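Phospholipase C-beta (PLC-beta) (Sepia officinalis, PDB 3QR0) is a multidomain member of the phospholipase C family, combining PH, EF-hand-like, TIM-barrel-type and C2 domains in one chain that carries a bound calcium ion. Local coordinates at residues E438-K443 / I466-K471; T328-Y333 / V454-P459; F51-I56 / L162-M167; E156-R161 / Q178-K183. All blocks are in the same frame, centred on the assembly; numbering follows the deposited sequence.

In the fold
The four contacts form two well-separated pairs. Contacts 1 and 2 belong to the X half of the TIM-barrel-type domain; their centres are about 16 Å apart, and both draw on the connection between helix 422-436 and strand 466-469. The calcium ligands N339, E368, D370 and E417 belong to the same half, three of them on strands 366-372 and 412-418, which share a sheet with the strand of contact 1. Contacts 3 and 4, about 12 Å apart between centres, share helix 151-165 and touch: F51 CE2 lies 3.6 Å from R161 CB, and E166 salt-bridges K179 and R161, E166 OE1 lying 2.8 Å from K179 NZ. Centres in different pairs are about 46 to 48 Å apart.

Contact 1: E438-K443 / I466-K471; sequences ELLLDK and ILIKNK
L440 and I466 form a single parallel beta bridge, a buried contact where the chain leaving helix 422-436 runs beside strand 466-469 of the X-half sheet. I466 supplies both halves of the bridge: its N donates to L439 O at 2.7 Å, and its O accepts from L441 N at 3.0 Å in a nearly straight bond (176°). Bonding to the residues before and after L440 is the parallel pattern. Beyond it a water takes over, lying 2.8 Å from L441 O and accepting from I468 N; L441 O also receives N519 ND2.

The branched aliphatic residues suit this largely buried setting. L440 leaves the backbone away from the strand, but with CG anti to the backbone N (chi1 -173°) its CD1 swings back to I468 CG1 at 3.7 Å. L441 and L467 lie side by side, pointing the same way, CD2 against CG at 3.9 Å. At the other end the tip of I466, CD1, meets CB of L439, which comes across it at a slant. On its other side strand 466-469 pairs with strand 412-418; that strand, helix 422-436 and the parallel strand 466-469 make a beta-alpha-beta crossover, the unit of a TIM-barrel-type domain.

Contact 2: T328-Y333 / V454-P459; sequences TLAAYY and VPLPTP
Y332 turns CG anti to its carbonyl carbon, and a chi2 of -93° presents one ring face to P459, while T328 places OG1 anti to the backbone N (chi1 176°), against L456 CB at 3.5 Å. Over the tyrosine, P459 CG makes a CH-pi contact, 3.8 Å from the ring centroid and 23° off the normal, displaced toward the rim. Proline suits the place: its compact ring sets both CG and CD against the aromatic, and CD, bonded to the nitrogen and so the more polarised of the two, is 3.5 Å from Y332 CE2. The phenol oxygen is held elsewhere, by N324 O and L327 N.

Residues 329-331 form a short 3-10 turn leading into strand 332-334, which pairs antiparallel with strand 622-624, joining parts of the X and Y halves of the TIM-barrel-type domain. The carbonyl of P457 accepts from L329, with L329 N 3.1 Å from P457 O. A water bridges T328 OG1, at 2.7 Å, and L456 N. L456 CD1 packs on the opening of the turn, 4.2 Å from L329 CB and 4.3 Å from A330 CB, where the small alanine lets the leucine branch lie close to the backbone.

Contact 3: F51-I56 / L162-M167; sequences FLYWKI and LTTVEM
Y53 and V165 make the tight part of this contact, in which a strand of the PH domain packs on the C-terminal part of helix 151-165. V165 CG2 presses on the root of the tyrosine, 3.8 Å from Y53 CG. With chi1 at 68°, CG of Y53 lies between the backbone N and carbonyl carbon, and one face of the ring lies against the backbone at T164-V165, V165 CA standing 4.1 Å above its plane toward the rim. The ring reaches as far as T164, whose CB is 4.0 Å from Y53 OH. The side chains of Y53 and T164 cross at about a right angle; T164 OG1 is bonded to F160 O, so the threonine can face an aromatic with its hydroxyl satisfied. F51 CB adds a looser touch on V165 CG2 at 4.3 Å.

Toward solvent the fit slackens. The long chain of exposed K55 leans toward V165 O, yet its NZ remains 4.3 Å from that oxygen, which accepts from T62 OG1 instead. F51 and Y53, aromatic residues on one side of the strand, thus dock the antiparallel sheet of the PH domain against the EF-hand-like domain.

Contact 4: E156-R161 / Q178-K183; sequences EKLYFR and QKCLSK
R161 lays its guanidinium over the thiol of C180, with SG 3.5 Å above one face and offset toward the rim. The nearest atom of the group, R161 NE, is also 3.5 Å from SG. The pose follows from an extended chain, whose CG is anti to the backbone N (chi1 -166°), carrying the flat group from helix 151-165 across to helix 174-181. A small, polarisable cysteine suits this spot: it gives the planar cation a soft surface, and its size is consistent with a close approach, L158 CA and C180 CA being 7.9 Å apart. K179 approaches the guanidinium obliquely, its CE 4.1 Å from R161 NH2.

One turn earlier, L158 divides its branches: CD1 rests 3.6 Å from C180 CB, while CD2 meets L181 CD2, also at 3.6 Å, the two leucines crossing at about a right angle. L181 continues onto F221 and L225 of helix 215-225 and L158 onto F218, extending the apolar layer of this EF-hand-like helix pair.

The cationic ends gather round acid groups: R161 NH2 and K179 NZ share the carboxylate of E166, and K179 also reaches D61. That arrangement probably offsets their like charges and holds the guanidinium in place over the sulfur, while the leucines carry the apolar side of the contact.

Contact 1: E438-K443 / I466-K471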
loop_
_atom_site.group_PDB
_atom_site.type_symbol
_atom_site.label_atom_id
_atom_site.label_comp_id
_atom_site.label_asym_id
_atom_site.label_seq_id
_atom_site.Cartn_x
_atom_site.Cartn_y
_atom_site.Cartn_z
ATOM N N GLU A 438 -20.654 20.000 3.213
ATOM C CA GLU A 438 -21.430 18.845 3.686
ATOM C C GLU A 438 -20.573 17.709 4.256
ATOM O O GLU A 438 -21.047 16.940 5.094
ATOM C CB GLU A 438 -22.276 18.288 2.538
ATOM C CG GLU A 438 -23.368 17.324 2.985
ATOM C CD GLU A 438 -24.175 16.786 1.828
ATOM O OE1 GLU A 438 -23.570 16.276 0.858
ATOM O OE2 GLU A 438 -25.414 16.864 1.896
ATOM N N LEU A 439 -19.326 17.601 3.799
ATOM C CA LEU A 439 -18.403 16.564 4.282
ATOM C C LEU A 439 -18.112 16.673 5.779
ATOM O O LEU A 439 -17.804 15.676 6.430
ATOM C CB LEU A 439 -17.072 16.621 3.520
ATOM C CG LEU A 439 -17.113 16.536 1.994
ATOM C CD1 LEU A 439 -15.704 16.710 1.426
ATOM C CD2 LEU A 439 -17.743 15.223 1.535
ATOM N N LEU A 440 -18.190 17.884 6.319
ATOM C CA LEU A 440 -17.852 18.118 7.716
ATOM C C LEU A 440 -18.935 17.580 8.649
ATOM O O LEU A 440 -20.102 17.963 8.535
ATOM C CB LEU A 440 -17.657 19.612 7.958
ATOM C CG LEU A 440 -17.138 20.031 9.332
ATOM C CD1 LEU A 440 -15.786 19.387 9.626
ATOM C CD2 LEU A 440 -17.042 21.552 9.391
ATOM N N LEU A 441 -18.544 16.695 9.565
ATOM C CA LEU A 441 -19.466 16.194 10.584
ATOM C C LEU A 441 -19.427 17.143 11.775
ATOM O O LEU A 441 -18.628 16.973 12.699
ATOM C CB LEU A 441 -19.110 14.766 11.019
ATOM C CG LEU A 441 -20.180 14.106 11.900
ATOM C CD1 LEU A 441 -21.410 13.724 11.075
ATOM C CD2 LEU A 441 -19.623 12.890 12.623
ATOM N N ASP A 442 -20.297 18.145 11.742
ATOM C CA ASP A 442 -20.303 19.206 12.753
ATOM C C ASP A 442 -21.356 18.982 13.843
ATOM O O ASP A 442 -21.533 19.839 14.708
ATOM C CB ASP A 442 -20.504 20.578 12.084
ATOM C CG ASP A 442 -21.833 20.693 11.358
ATOM O OD1 ASP A 442 -22.572 19.689 11.286
ATOM O OD2 ASP A 442 -22.141 21.790 10.852
ATOM N N LYS A 443 -22.037 17.835 13.795
ATOM C CA LYS A 443 -23.103 17.486 14.740
ATOM C C LYS A 443 -23.176 15.970 14.951
ATOM O O LYS A 443 -22.851 15.206 14.041
ATOM C CB LYS A 443 -24.458 17.935 14.197
ATOM C CG LYS A 443 -24.846 19.370 14.516
ATOM C CD LYS A 443 -26.314 19.641 14.173
ATOM C CE LYS A 443 -27.262 18.661 14.876
ATOM N NZ LYS A 443 -28.657 19.171 14.993
ATOM N N ILE A 466 -15.845 14.013 7.340
ATOM C CA ILE A 466 -14.585 14.442 7.932
ATOM C C ILE A 466 -14.869 14.815 9.379
ATOM O O ILE A 466 -15.747 15.643 9.651
ATOM C CB ILE A 466 -14.002 15.658 7.183
ATOM C CG1 ILE A 466 -13.560 15.247 5.773
ATOM C CG2 ILE A 466 -12.815 16.262 7.960
ATOM C CD1 ILE A 466 -13.421 16.413 4.807
ATOM N N LEU A 467 -14.160 14.169 10.303
ATOM C CA LEU A 467 -14.309 14.438 11.729
ATOM C C LEU A 467 -13.137 15.262 12.231
ATOM O O LEU A 467 -11.994 15.063 11.799
ATOM C CB LEU A 467 -14.414 13.138 12.529
ATOM C CG LEU A 467 -15.753 12.415 12.400
ATOM C CD1 LEU A 467 -15.767 11.574 11.141
ATOM C CD2 LEU A 467 -16.026 11.550 13.633
ATOM N N ILE A 468 -13.433 16.189 13.136
ATOM C CA ILE A 468 -12.426 17.071 13.701
ATOM C C ILE A 468 -12.078 16.630 15.109
ATOM O O ILE A 468 -12.951 16.562 15.973
ATOM C CB ILE A 468 -12.909 18.539 13.785
ATOM C CG1 ILE A 468 -13.406 19.030 12.423
ATOM C CG2 ILE A 468 -11.776 19.432 14.296
ATOM C CD1 ILE A 468 -12.372 18.954 11.324
ATOM N N LYS A 469 -10.794 16.351 15.323
ATOM C CA LYS A 469 -10.253 16.059 16.644
ATOM C C LYS A 469 -9.533 17.309 17.143
ATOM O O LYS A 469 -8.471 17.681 16.633
ATOM C CB LYS A 469 -9.299 14.864 16.579
ATOM C CG LYS A 469 -8.473 14.622 17.842
ATOM C CD LYS A 469 -7.408 13.559 17.608
ATOM C CE LYS A 469 -6.287 13.639 18.637
ATOM N NZ LYS A 469 -5.548 14.947 18.607
ATOM N N ASN A 470 -10.138 17.957 18.133
ATOM C CA ASN A 470 -9.618 19.181 18.725
ATOM C C ASN A 470 -10.160 19.293 20.138
ATOM O O ASN A 470 -11.233 18.761 20.435
ATOM C CB ASN A 470 -10.049 20.393 17.895
ATOM C CG ASN A 470 -9.324 21.671 18.287
ATOM O OD1 ASN A 470 -8.311 22.029 17.687
ATOM N ND2 ASN A 470 -9.844 22.372 19.292
ATOM N N LYS A 471 -9.422 19.975 21.009
ATOM C CA LYS A 471 -9.896 20.229 22.365
ATOM C C LYS A 471 -11.268 20.890 22.297
ATOM O O LYS A 471 -11.540 21.672 21.381
ATOM C CB LYS A 471 -8.925 21.138 23.126
ATOM C CG LYS A 471 -7.592 20.485 23.475
ATOM C CD LYS A 471 -6.521 21.521 23.819
ATOM C CE LYS A 471 -6.809 22.240 25.126
ATOM N NZ LYS A 471 -5.642 23.085 25.547
HETATM O O HOH W 1 -16.192 16.375 13.937
#

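Contact 2: T328-Y333 / V454-P459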
loop_
_atom_site.group_PDB
_atom_site.type_symbol
_atom_site.label_atom_id
_atom_site.label_comp_id
_atom_site.label_asym_id
_atom_site.label_seq_id
_atom_site.Cartn_x
_atom_site.Cartn_y
_atom_site.Cartn_z
ATOM N N THR A 328 -18.701 -0.415 15.755
ATOM C CA THR A 328 -18.181 0.821 16.329
ATOM C C THR A 328 -16.784 1.173 15.781
ATOM O O THR A 328 -15.980 0.279 15.532
ATOM C CB THR A 328 -18.119 0.728 17.868
ATOM O OG1 THR A 328 -17.515 1.911 18.399
ATOM C CG2 THR A 328 -17.301 -0.495 18.314
ATOM N N LEU A 329 -16.511 2.467 15.590
ATOM C CA LEU A 329 -15.178 2.946 15.144
ATOM C C LEU A 329 -14.010 2.340 15.920
ATOM O O LEU A 329 -12.937 2.099 15.356
ATOM C CB LEU A 329 -15.062 4.474 15.259
ATOM C CG LEU A 329 -15.368 5.337 14.030
ATOM C CD1 LEU A 329 -15.297 6.823 14.404
ATOM C CD2 LEU A 329 -14.401 5.033 12.896
ATOM N N ALA A 330 -14.213 2.133 17.218
ATOM C CA ALA A 330 -13.188 1.556 18.091
ATOM C C ALA A 330 -12.757 0.140 17.667
ATOM O O ALA A 330 -11.709 -0.333 18.089
ATOM C CB ALA A 330 -13.677 1.551 19.552
ATOM N N ALA A 331 -13.553 -0.513 16.825
ATOM C CA ALA A 331 -13.292 -1.885 16.389
ATOM C C ALA A 331 -12.290 -2.025 15.234
ATOM O O ALA A 331 -11.998 -3.138 14.814
ATOM C CB ALA A 331 -14.616 -2.561 16.011
ATOM N N TYR A 332 -11.756 -0.916 14.735
ATOM C CA TYR A 332 -10.952 -0.936 13.516
ATOM C C TYR A 332 -9.544 -0.411 13.720
ATOM O O TYR A 332 -9.310 0.464 14.550
ATOM C CB TYR A 332 -11.634 -0.101 12.431
ATOM C CG TYR A 332 -12.999 -0.615 12.086
ATOM C CD1 TYR A 332 -13.186 -1.512 11.041
ATOM C CD2 TYR A 332 -14.106 -0.229 12.826
ATOM C CE1 TYR A 332 -14.454 -2.004 10.734
ATOM C CE2 TYR A 332 -15.369 -0.715 12.530
ATOM C CZ TYR A 332 -15.536 -1.601 11.489
ATOM O OH TYR A 332 -16.795 -2.071 11.215
ATOM N N TYR A 333 -8.614 -0.942 12.938
ATOM C CA TYR A 333 -7.331 -0.291 12.745
ATOM C C TYR A 333 -7.546 0.703 11.608
ATOM O O TYR A 333 -8.098 0.342 10.570
ATOM C CB TYR A 333 -6.250 -1.298 12.369
ATOM C CG TYR A 333 -5.960 -2.333 13.427
ATOM C CD1 TYR A 333 -5.655 -1.957 14.737
ATOM C CD2 TYR A 333 -5.961 -3.687 13.116
ATOM C CE1 TYR A 333 -5.377 -2.911 15.712
ATOM C CE2 TYR A 333 -5.682 -4.649 14.082
ATOM C CZ TYR A 333 -5.388 -4.256 15.375
ATOM O OH TYR A 333 -5.118 -5.210 16.333
ATOM N N VAL A 454 -23.125 5.196 25.236
ATOM C CA VAL A 454 -23.540 5.172 23.842
ATOM C C VAL A 454 -22.325 4.918 22.948
ATOM O O VAL A 454 -21.391 5.726 22.924
ATOM C CB VAL A 454 -24.213 6.493 23.438
ATOM C CG1 VAL A 454 -24.548 6.490 21.958
ATOM C CG2 VAL A 454 -25.475 6.722 24.278
ATOM N N PRO A 455 -22.333 3.803 22.199
ATOM C CA PRO A 455 -21.154 3.499 21.385
ATOM C C PRO A 455 -20.941 4.473 20.228
ATOM O O PRO A 455 -21.888 5.119 19.765
ATOM C CB PRO A 455 -21.424 2.082 20.873
ATOM C CG PRO A 455 -22.886 1.894 20.973
ATOM C CD PRO A 455 -23.370 2.760 22.091
ATOM N N LEU A 456 -19.695 4.577 19.779
ATOM C CA LEU A 456 -19.366 5.408 18.630
ATOM C C LEU A 456 -20.112 4.890 17.406
ATOM O O LEU A 456 -20.391 3.693 17.325
ATOM C CB LEU A 456 -17.864 5.377 18.354
ATOM C CG LEU A 456 -16.959 5.962 19.432
ATOM C CD1 LEU A 456 -15.520 5.450 19.279
ATOM C CD2 LEU A 456 -17.010 7.476 19.399
ATOM N N PRO A 457 -20.441 5.784 16.451
ATOM C CA PRO A 457 -20.997 5.340 15.171
ATOM C C PRO A 457 -20.039 4.419 14.420
ATOM O O PRO A 457 -18.880 4.280 14.812
ATOM C CB PRO A 457 -21.190 6.647 14.389
ATOM C CG PRO A 457 -21.208 7.721 15.405
ATOM C CD PRO A 457 -20.323 7.252 16.518
ATOM N N THR A 458 -20.527 3.802 13.349
ATOM C CA THR A 458 -19.723 2.876 12.544
ATOM C C THR A 458 -19.094 3.616 11.371
ATOM O O THR A 458 -19.584 4.674 10.977
ATOM C CB THR A 458 -20.579 1.726 11.985
ATOM O OG1 THR A 458 -21.389 2.209 10.904
ATOM C CG2 THR A 458 -21.486 1.133 13.078
ATOM N N PRO A 459 -18.013 3.067 10.796
ATOM C CA PRO A 459 -17.480 3.714 9.600
ATOM C C PRO A 459 -18.539 3.859 8.498
ATOM O O PRO A 459 -18.560 4.868 7.785
ATOM C CB PRO A 459 -16.347 2.775 9.161
ATOM C CG PRO A 459 -15.931 2.066 10.407
ATOM C CD PRO A 459 -17.188 1.919 11.222
HETATM O O HOH W 2 -17.519 2.580 21.035
#

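Contact 3: F51-I56 / L162-M167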
loop_
_atom_site.group_PDB
_atom_site.type_symbol
_atom_site.label_atom_id
_atom_site.label_comp_id
_atom_site.label_asym_id
_atom_site.label_seq_id
_atom_site.Cartn_x
_atom_site.Cartn_y
_atom_site.Cartn_z
ATOM N N PHE A 51 -0.801 1.713 -19.664
ATOM C CA PHE A 51 0.067 2.802 -20.099
ATOM C C PHE A 51 -0.722 3.934 -20.720
ATOM O O PHE A 51 -1.708 3.695 -21.416
ATOM C CB PHE A 51 1.055 2.308 -21.161
ATOM C CG PHE A 51 1.959 1.209 -20.695
ATOM C CD1 PHE A 51 3.078 1.495 -19.930
ATOM C CD2 PHE A 51 1.706 -0.112 -21.043
ATOM C CE1 PHE A 51 3.926 0.476 -19.494
ATOM C CE2 PHE A 51 2.545 -1.138 -20.611
ATOM C CZ PHE A 51 3.656 -0.842 -19.841
ATOM N N LEU A 52 -0.283 5.160 -20.448
ATOM C CA LEU A 52 -0.567 6.303 -21.302
ATOM C C LEU A 52 0.619 6.421 -22.244
ATOM O O LEU A 52 1.763 6.287 -21.808
ATOM C CB LEU A 52 -0.661 7.593 -20.486
ATOM C CG LEU A 52 -1.872 7.774 -19.579
ATOM C CD1 LEU A 52 -1.722 9.049 -18.759
ATOM C CD2 LEU A 52 -3.120 7.824 -20.418
ATOM N N TYR A 53 0.367 6.663 -23.524
ATOM C CA TYR A 53 1.471 6.825 -24.467
ATOM C C TYR A 53 1.151 7.832 -25.560
ATOM O O TYR A 53 -0.018 8.105 -25.853
ATOM C CB TYR A 53 1.905 5.473 -25.056
ATOM C CG TYR A 53 0.913 4.796 -25.984
ATOM C CD1 TYR A 53 1.056 4.880 -27.365
ATOM C CD2 TYR A 53 -0.150 4.050 -25.479
ATOM C CE1 TYR A 53 0.158 4.244 -28.225
ATOM C CE2 TYR A 53 -1.056 3.413 -26.329
ATOM C CZ TYR A 53 -0.891 3.513 -27.701
ATOM O OH TYR A 53 -1.783 2.893 -28.549
ATOM N N TRP A 54 2.210 8.398 -26.131
ATOM C CA TRP A 54 2.095 9.413 -27.171
ATOM C C TRP A 54 3.425 9.556 -27.907
ATOM O O TRP A 54 4.490 9.228 -27.369
ATOM C CB TRP A 54 1.669 10.760 -26.573
ATOM C CG TRP A 54 2.690 11.376 -25.653
ATOM C CD1 TRP A 54 3.621 12.326 -25.978
ATOM C CD2 TRP A 54 2.884 11.089 -24.261
ATOM N NE1 TRP A 54 4.378 12.647 -24.876
ATOM C CE2 TRP A 54 3.947 11.904 -23.810
ATOM C CE3 TRP A 54 2.260 10.227 -23.350
ATOM C CZ2 TRP A 54 4.406 11.875 -22.487
ATOM C CZ3 TRP A 54 2.716 10.204 -22.036
ATOM C CH2 TRP A 54 3.781 11.027 -21.621
ATOM N N LYS A 55 3.357 10.034 -29.140
ATOM C CA LYS A 55 4.553 10.230 -29.943
ATOM C C LYS A 55 4.892 11.707 -30.013
ATOM O O LYS A 55 4.002 12.550 -30.129
ATOM C CB LYS A 55 4.359 9.651 -31.343
ATOM C CG LYS A 55 4.341 8.133 -31.345
ATOM C CD LYS A 55 4.241 7.554 -32.749
ATOM C CE LYS A 55 4.437 6.042 -32.730
ATOM N NZ LYS A 55 3.487 5.357 -31.803
ATOM N N ILE A 56 6.182 12.009 -29.908
ATOM C CA ILE A 56 6.701 13.346 -30.142
ATOM C C ILE A 56 7.451 13.303 -31.472
ATOM O O ILE A 56 8.336 12.464 -31.676
ATOM C CB ILE A 56 7.646 13.802 -29.012
ATOM C CG1 ILE A 56 6.882 13.967 -27.692
ATOM C CG2 ILE A 56 8.348 15.112 -29.391
ATOM C CD1 ILE A 56 5.855 15.093 -27.695
ATOM N N LEU A 162 4.803 -3.705 -25.943
ATOM C CA LEU A 162 5.490 -3.996 -27.199
ATOM C C LEU A 162 4.599 -3.854 -28.437
ATOM O O LEU A 162 5.069 -3.400 -29.484
ATOM C CB LEU A 162 6.115 -5.395 -27.155
ATOM C CG LEU A 162 7.304 -5.528 -26.198
ATOM C CD1 LEU A 162 7.725 -6.977 -26.074
ATOM C CD2 LEU A 162 8.483 -4.666 -26.657
ATOM N N THR A 163 3.329 -4.234 -28.316
ATOM C CA THR A 163 2.408 -4.228 -29.455
ATOM C C THR A 163 1.568 -2.947 -29.586
ATOM O O THR A 163 0.798 -2.814 -30.533
ATOM C CB THR A 163 1.463 -5.446 -29.417
ATOM O OG1 THR A 163 0.650 -5.408 -28.233
ATOM C CG2 THR A 163 2.268 -6.737 -29.453
ATOM N N THR A 164 1.706 -2.012 -28.646
ATOM C CA THR A 164 1.005 -0.726 -28.749
ATOM C C THR A 164 1.982 0.443 -28.681
ATOM O O THR A 164 2.086 1.214 -29.630
ATOM C CB THR A 164 -0.096 -0.574 -27.670
ATOM O OG1 THR A 164 0.501 -0.440 -26.374
ATOM C CG2 THR A 164 -1.026 -1.778 -27.685
ATOM N N VAL A 165 2.707 0.564 -27.572
ATOM C CA VAL A 165 3.636 1.683 -27.381
ATOM C C VAL A 165 4.826 1.611 -28.334
ATOM O O VAL A 165 5.163 2.600 -28.993
ATOM C CB VAL A 165 4.182 1.740 -25.939
ATOM C CG1 VAL A 165 5.133 2.926 -25.776
ATOM C CG2 VAL A 165 3.042 1.820 -24.936
ATOM N N GLU A 166 5.456 0.441 -28.405
ATOM C CA GLU A 166 6.706 0.265 -29.154
ATOM C C GLU A 166 6.511 -0.151 -30.607
ATOM O O GLU A 166 7.481 -0.207 -31.364
ATOM C CB GLU A 166 7.590 -0.780 -28.470
ATOM C CG GLU A 166 7.869 -0.506 -27.000
ATOM C CD GLU A 166 8.588 0.809 -26.769
ATOM O OE1 GLU A 166 9.364 1.230 -27.653
ATOM O OE2 GLU A 166 8.379 1.414 -25.698
ATOM N N MET A 167 5.276 -0.446 -30.999
ATOM C CA MET A 167 5.016 -0.965 -32.338
ATOM C C MET A 167 5.209 0.122 -33.394
ATOM O O MET A 167 4.774 1.262 -33.213
ATOM C CB MET A 167 3.609 -1.560 -32.431
ATOM C CG MET A 167 3.376 -2.352 -33.709
ATOM S SD MET A 167 2.030 -3.536 -33.574
ATOM C CE MET A 167 0.604 -2.445 -33.593
#

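Contact 4: E156-R161 / Q178-K183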
loop_
_atom_site.group_PDB
_atom_site.type_symbol
_atom_site.label_atom_id
_atom_site.label_comp_id
_atom_site.label_asym_id
_atom_site.label_seq_id
_atom_site.Cartn_x
_atom_site.Cartn_y
_atom_site.Cartn_z
ATOM N N GLU A 156 2.022 -10.135 -19.787
ATOM C CA GLU A 156 1.030 -9.598 -20.716
ATOM C C GLU A 156 1.094 -8.062 -20.811
ATOM O O GLU A 156 0.910 -7.500 -21.887
ATOM C CB GLU A 156 -0.380 -10.052 -20.318
ATOM C CG GLU A 156 -1.451 -9.737 -21.353
ATOM C CD GLU A 156 -2.854 -10.079 -20.878
ATOM O OE1 GLU A 156 -3.179 -9.818 -19.699
ATOM O OE2 GLU A 156 -3.642 -10.591 -21.694
ATOM N N LYS A 157 1.350 -7.395 -19.690
ATOM C CA LYS A 157 1.587 -5.944 -19.682
ATOM C C LYS A 157 2.751 -5.557 -20.600
ATOM O O LYS A 157 2.635 -4.631 -21.412
ATOM C CB LYS A 157 1.863 -5.457 -18.259
ATOM C CG LYS A 157 2.246 -3.991 -18.157
ATOM C CD LYS A 157 2.076 -3.467 -16.737
ATOM C CE LYS A 157 2.670 -2.073 -16.588
ATOM N NZ LYS A 157 2.386 -1.487 -15.244
ATOM N N LEU A 158 3.863 -6.276 -20.471
ATOM C CA LEU A 158 5.010 -6.092 -21.354
ATOM C C LEU A 158 4.619 -6.355 -22.809
ATOM O O LEU A 158 5.035 -5.618 -23.712
ATOM C CB LEU A 158 6.162 -7.019 -20.941
ATOM C CG LEU A 158 7.424 -7.011 -21.805
ATOM C CD1 LEU A 158 8.030 -5.612 -21.864
ATOM C CD2 LEU A 158 8.436 -8.014 -21.280
ATOM N N TYR A 159 3.829 -7.407 -23.032
ATOM C CA TYR A 159 3.340 -7.737 -24.373
ATOM C C TYR A 159 2.551 -6.571 -24.970
ATOM O O TYR A 159 2.740 -6.216 -26.136
ATOM C CB TYR A 159 2.468 -9.002 -24.354
ATOM C CG TYR A 159 1.837 -9.328 -25.689
ATOM C CD1 TYR A 159 2.545 -10.022 -26.659
ATOM C CD2 TYR A 159 0.536 -8.924 -25.987
ATOM C CE1 TYR A 159 1.976 -10.314 -27.897
ATOM C CE2 TYR A 159 -0.046 -9.214 -27.224
ATOM C CZ TYR A 159 0.682 -9.909 -28.170
ATOM O OH TYR A 159 0.126 -10.202 -29.391
ATOM N N PHE A 160 1.665 -5.981 -24.174
ATOM C CA PHE A 160 0.865 -4.853 -24.654
ATOM C C PHE A 160 1.689 -3.586 -24.851
ATOM O O PHE A 160 1.386 -2.783 -25.742
ATOM C CB PHE A 160 -0.342 -4.601 -23.754
ATOM C CG PHE A 160 -1.538 -5.412 -24.138
ATOM C CD1 PHE A 160 -1.727 -6.688 -23.619
ATOM C CD2 PHE A 160 -2.455 -4.923 -25.057
ATOM C CE1 PHE A 160 -2.827 -7.452 -23.984
ATOM C CE2 PHE A 160 -3.564 -5.683 -25.426
ATOM C CZ PHE A 160 -3.745 -6.951 -24.889
ATOM N N ARG A 161 2.738 -3.412 -24.054
ATOM C CA ARG A 161 3.671 -2.325 -24.296
ATOM C C ARG A 161 4.315 -2.499 -25.674
ATOM O O ARG A 161 4.352 -1.561 -26.476
ATOM C CB ARG A 161 4.756 -2.246 -23.225
ATOM C CG ARG A 161 5.505 -0.933 -23.303
ATOM C CD ARG A 161 6.740 -0.885 -22.453
ATOM N NE ARG A 161 7.671 0.126 -22.958
ATOM C CZ ARG A 161 8.678 0.654 -22.268
ATOM N NH1 ARG A 161 8.908 0.297 -21.008
ATOM N NH2 ARG A 161 9.457 1.560 -22.845
ATOM N N GLN A 178 14.573 -5.773 -26.366
ATOM C CA GLN A 178 15.769 -5.761 -25.521
ATOM C C GLN A 178 15.774 -4.614 -24.506
ATOM O O GLN A 178 16.086 -4.832 -23.333
ATOM C CB GLN A 178 17.041 -5.726 -26.376
ATOM C CG GLN A 178 17.402 -7.083 -26.961
ATOM C CD GLN A 178 18.524 -7.017 -27.980
ATOM O OE1 GLN A 178 18.800 -5.963 -28.558
ATOM N NE2 GLN A 178 19.174 -8.154 -28.214
ATOM N N LYS A 179 15.423 -3.405 -24.945
ATOM C CA LYS A 179 15.433 -2.238 -24.050
ATOM C C LYS A 179 14.430 -2.371 -22.902
ATOM O O LYS A 179 14.684 -1.885 -21.805
ATOM C CB LYS A 179 15.187 -0.929 -24.815
ATOM C CG LYS A 179 13.741 -0.656 -25.191
ATOM C CD LYS A 179 13.548 0.742 -25.745
ATOM C CE LYS A 179 12.068 1.025 -25.961
ATOM N NZ LYS A 179 11.835 2.252 -26.764
ATOM N N CYS A 180 13.293 -3.021 -23.156
ATOM C CA CYS A 180 12.280 -3.217 -22.116
ATOM C C CYS A 180 12.719 -4.236 -21.057
ATOM O O CYS A 180 12.189 -4.226 -19.946
ATOM C CB CYS A 180 10.939 -3.646 -22.729
ATOM S SG CYS A 180 10.076 -2.349 -23.678
ATOM N N LEU A 181 13.680 -5.102 -21.391
ATOM C CA LEU A 181 14.107 -6.177 -20.486
ATOM C C LEU A 181 15.466 -5.955 -19.813
ATOM O O LEU A 181 15.627 -6.300 -18.642
ATOM C CB LEU A 181 14.115 -7.528 -21.219
ATOM C CG LEU A 181 12.752 -8.111 -21.607
ATOM C CD1 LEU A 181 12.926 -9.348 -22.475
ATOM C CD2 LEU A 181 11.916 -8.442 -20.378
ATOM N N SER A 182 16.447 -5.403 -20.529
ATOM C CA SER A 182 17.799 -5.291 -19.963
ATOM C C SER A 182 18.697 -4.245 -20.630
ATOM O O SER A 182 18.563 -3.956 -21.822
ATOM C CB SER A 182 18.497 -6.656 -20.012
ATOM O OG SER A 182 19.678 -6.660 -19.229
ATOM N N LYS A 183 19.606 -3.688 -19.828
ATOM C CA LYS A 183 20.671 -2.806 -20.305
ATOM C C LYS A 183 22.017 -3.536 -20.348
ATOM O O LYS A 183 23.027 -2.949 -20.740
ATOM C CB LYS A 183 20.792 -1.582 -19.391
ATOM C CG LYS A 183 19.532 -0.732 -19.316
ATOM C CD LYS A 183 19.689 0.434 -18.340
ATOM C CE LYS A 183 18.467 1.344 -18.361
ATOM N NZ LYS A 183 18.587 2.475 -17.394
#